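PDB 2XUA: 3-oxoadipate enol-lactonase from Burkholderia xenovorans, which probably hydrolyses the enol-lactone of 3-oxoadipate in catechol metabolism, and is seen here to bind the product analogue laevulinic acid. Local coordinates for residues B[73-78]-B[194-199]. Residues are numbered along the deposited sequence; the frame is centred on the assembly and turned at random.
Sequences YTIEQL and DAADLR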
loop_
_atom_site.group_PDB
_atom_site.type_symbol
_atom_site.label_atom_id
_atom_site.label_comp_id
_atom_site.label_asym_id
_atom_site.label_seq_id
_atom_site.Cartn_x
_atom_site.Cartn_y
_atom_site.Cartn_z
ATOM N N TYR B 73 -9.550 -19.489 -11.813
ATOM C CA TYR B 73 -8.103 -19.744 -11.805
ATOM C C TYR B 73 -7.896 -21.085 -11.193
ATOM O O TYR B 73 -8.807 -21.669 -10.557
ATOM C CB TYR B 73 -7.298 -18.680 -11.015
ATOM C CG TYR B 73 -7.502 -17.268 -11.469
ATOM C CD1 TYR B 73 -7.830 -16.971 -12.780
ATOM C CD2 TYR B 73 -7.292 -16.208 -10.591
ATOM C CE1 TYR B 73 -8.008 -15.660 -13.183
ATOM C CE2 TYR B 73 -7.442 -14.926 -10.986
ATOM C CZ TYR B 73 -7.807 -14.632 -12.288
ATOM O OH TYR B 73 -7.983 -13.324 -12.656
ATOM N N THR B 74 -6.700 -21.597 -11.356
ATOM C CA THR B 74 -6.410 -22.885 -10.783
ATOM C C THR B 74 -5.134 -22.789 -9.997
ATOM O O THR B 74 -4.321 -21.878 -10.258
ATOM C CB THR B 74 -6.246 -23.958 -11.885
ATOM O OG1 THR B 74 -5.068 -23.670 -12.661
ATOM C CG2 THR B 74 -7.491 -23.977 -12.819
ATOM N N ILE B 75 -4.950 -23.736 -9.077
ATOM C CA ILE B 75 -3.703 -23.877 -8.295
ATOM C C ILE B 75 -2.461 -24.078 -9.208
ATOM O O ILE B 75 -1.333 -23.619 -8.861
ATOM C CB ILE B 75 -3.829 -24.944 -7.181
ATOM C CG1 ILE B 75 -2.661 -24.911 -6.181
ATOM C CG2 ILE B 75 -3.949 -26.428 -7.795
ATOM C CD1 ILE B 75 -2.484 -23.567 -5.430
ATOM N N GLU B 76 -2.684 -24.704 -10.388
ATOM C CA GLU B 76 -1.633 -24.817 -11.421
ATOM C C GLU B 76 -1.305 -23.497 -12.080
ATOM O O GLU B 76 -0.146 -23.275 -12.496
ATOM C CB GLU B 76 -1.977 -25.830 -12.550
ATOM C CG GLU B 76 -2.076 -27.258 -12.097
ATOM C CD GLU B 76 -3.360 -27.587 -11.340
ATOM O OE1 GLU B 76 -4.390 -26.984 -11.649
ATOM O OE2 GLU B 76 -3.320 -28.430 -10.418
ATOM N N GLN B 77 -2.284 -22.628 -12.257
ATOM C CA GLN B 77 -1.949 -21.331 -12.791
ATOM C C GLN B 77 -1.117 -20.585 -11.706
ATOM O O GLN B 77 -0.091 -19.937 -11.989
ATOM C CB GLN B 77 -3.172 -20.507 -13.147
ATOM C CG GLN B 77 -3.750 -20.792 -14.569
ATOM C CD GLN B 77 -5.161 -20.290 -14.676
ATOM O OE1 GLN B 77 -5.854 -20.210 -13.663
ATOM N NE2 GLN B 77 -5.597 -19.924 -15.893
ATOM N N LEU B 78 -1.566 -20.691 -10.472
ATOM C CA LEU B 78 -0.907 -19.971 -9.378
ATOM C C LEU B 78 0.509 -20.439 -9.145
ATOM O O LEU B 78 1.393 -19.632 -8.842
ATOM C CB LEU B 78 -1.743 -20.012 -8.089
ATOM C CG LEU B 78 -3.179 -19.466 -8.138
ATOM C CD1 LEU B 78 -3.819 -19.844 -6.830
ATOM C CD2 LEU B 78 -3.266 -17.934 -8.341
ATOM N N ASP B 194 -10.866 -23.277 -3.684
ATOM C CA ASP B 194 -11.930 -24.279 -3.355
ATOM C C ASP B 194 -11.628 -25.600 -4.072
ATOM O O ASP B 194 -11.847 -26.687 -3.515
ATOM C CB ASP B 194 -13.333 -23.731 -3.767
ATOM C CG ASP B 194 -14.496 -24.597 -3.224
ATOM O OD1 ASP B 194 -14.344 -25.221 -2.159
ATOM O OD2 ASP B 194 -15.562 -24.642 -3.865
ATOM N N ALA B 195 -11.073 -25.504 -5.284
ATOM C CA ALA B 195 -10.777 -26.705 -6.096
ATOM C C ALA B 195 -9.506 -27.439 -5.695
ATOM O O ALA B 195 -9.344 -28.614 -5.996
ATOM C CB ALA B 195 -10.744 -26.354 -7.537
ATOM N N ALA B 196 -8.601 -26.757 -5.002
ATOM C CA ALA B 196 -7.312 -27.319 -4.651
ATOM C C ALA B 196 -7.409 -28.087 -3.369
ATOM O O ALA B 196 -7.663 -27.559 -2.283
ATOM C CB ALA B 196 -6.228 -26.209 -4.518
ATOM N N ASP B 197 -7.177 -29.370 -3.469
ATOM C CA ASP B 197 -7.088 -30.153 -2.265
ATOM C C ASP B 197 -5.746 -30.829 -2.379
ATOM O O ASP B 197 -5.574 -31.818 -3.134
ATOM C CB ASP B 197 -8.250 -31.136 -2.193
ATOM C CG ASP B 197 -8.165 -32.029 -0.989
ATOM O OD1 ASP B 197 -7.160 -31.964 -0.250
ATOM O OD2 ASP B 197 -9.098 -32.828 -0.827
ATOM N N LEU B 198 -4.783 -30.261 -1.653
ATOM C CA LEU B 198 -3.414 -30.738 -1.706
ATOM C C LEU B 198 -3.092 -31.718 -0.600
ATOM O O LEU B 198 -1.935 -32.069 -0.394
ATOM C CB LEU B 198 -2.393 -29.594 -1.739
ATOM C CG LEU B 198 -2.107 -28.812 -3.034
ATOM C CD1 LEU B 198 -3.045 -28.995 -4.174
ATOM C CD2 LEU B 198 -1.900 -27.322 -2.757
ATOM N N ARG B 199 -4.119 -32.172 0.109
ATOM C CA ARG B 199 -3.911 -33.112 1.164
ATOM C C ARG B 199 -3.225 -34.425 0.698
ATOM O O ARG B 199 -2.382 -34.919 1.397
ATOM C CB ARG B 199 -5.235 -33.421 1.890
ATOM C CG ARG B 199 -5.590 -32.401 2.989
ATOM C CD ARG B 199 -6.936 -32.770 3.623
ATOM N NE ARG B 199 -7.978 -32.548 2.643
ATOM C CZ ARG B 199 -9.234 -32.967 2.755
ATOM N NH1 ARG B 199 -9.620 -33.662 3.820
ATOM N NH2 ARG B 199 -10.105 -32.702 1.795
#
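I75, in the first turn of helix 75-88 of the alpha/beta hydrolase fold, packs against A196 and L198, where the chain leaves helix 183-195 on its way back to strand 209-214 of the central sheet. The contact thus joins a core helix to the chain returning from the helices inserted after strand 117-123, which probably form the cap domain. It is buried and purely apolar, with no hydrogen bond crossing it. The methyl CB of A196 sits at the branch point of I75, 3.8 Å from I75 CB and nearly as close to CG1 and CG2. With CG1 anti to the backbone N (chi1 -168°), I75 CG1 also approaches L198, lying 4.3 Å from L198 CD2. L198 further leans on L104 and V107 of helix 101-112. Each segment is braced by polar bonds of its own. T74 and Q77 form a capping box at the start of helix 75-88: Q77 N donates to T74 OG1 (3.0 Å), and T74 N to Q77 OE1 (2.8 Å). Beyond A196, D197 makes an Asx turn and a side-on salt bridge with R199. R199 NH2 meets D197 OD2 at 2.8 Å from above the carboxylate plane, while R199 N and NE approach D197 OD1 from opposite faces.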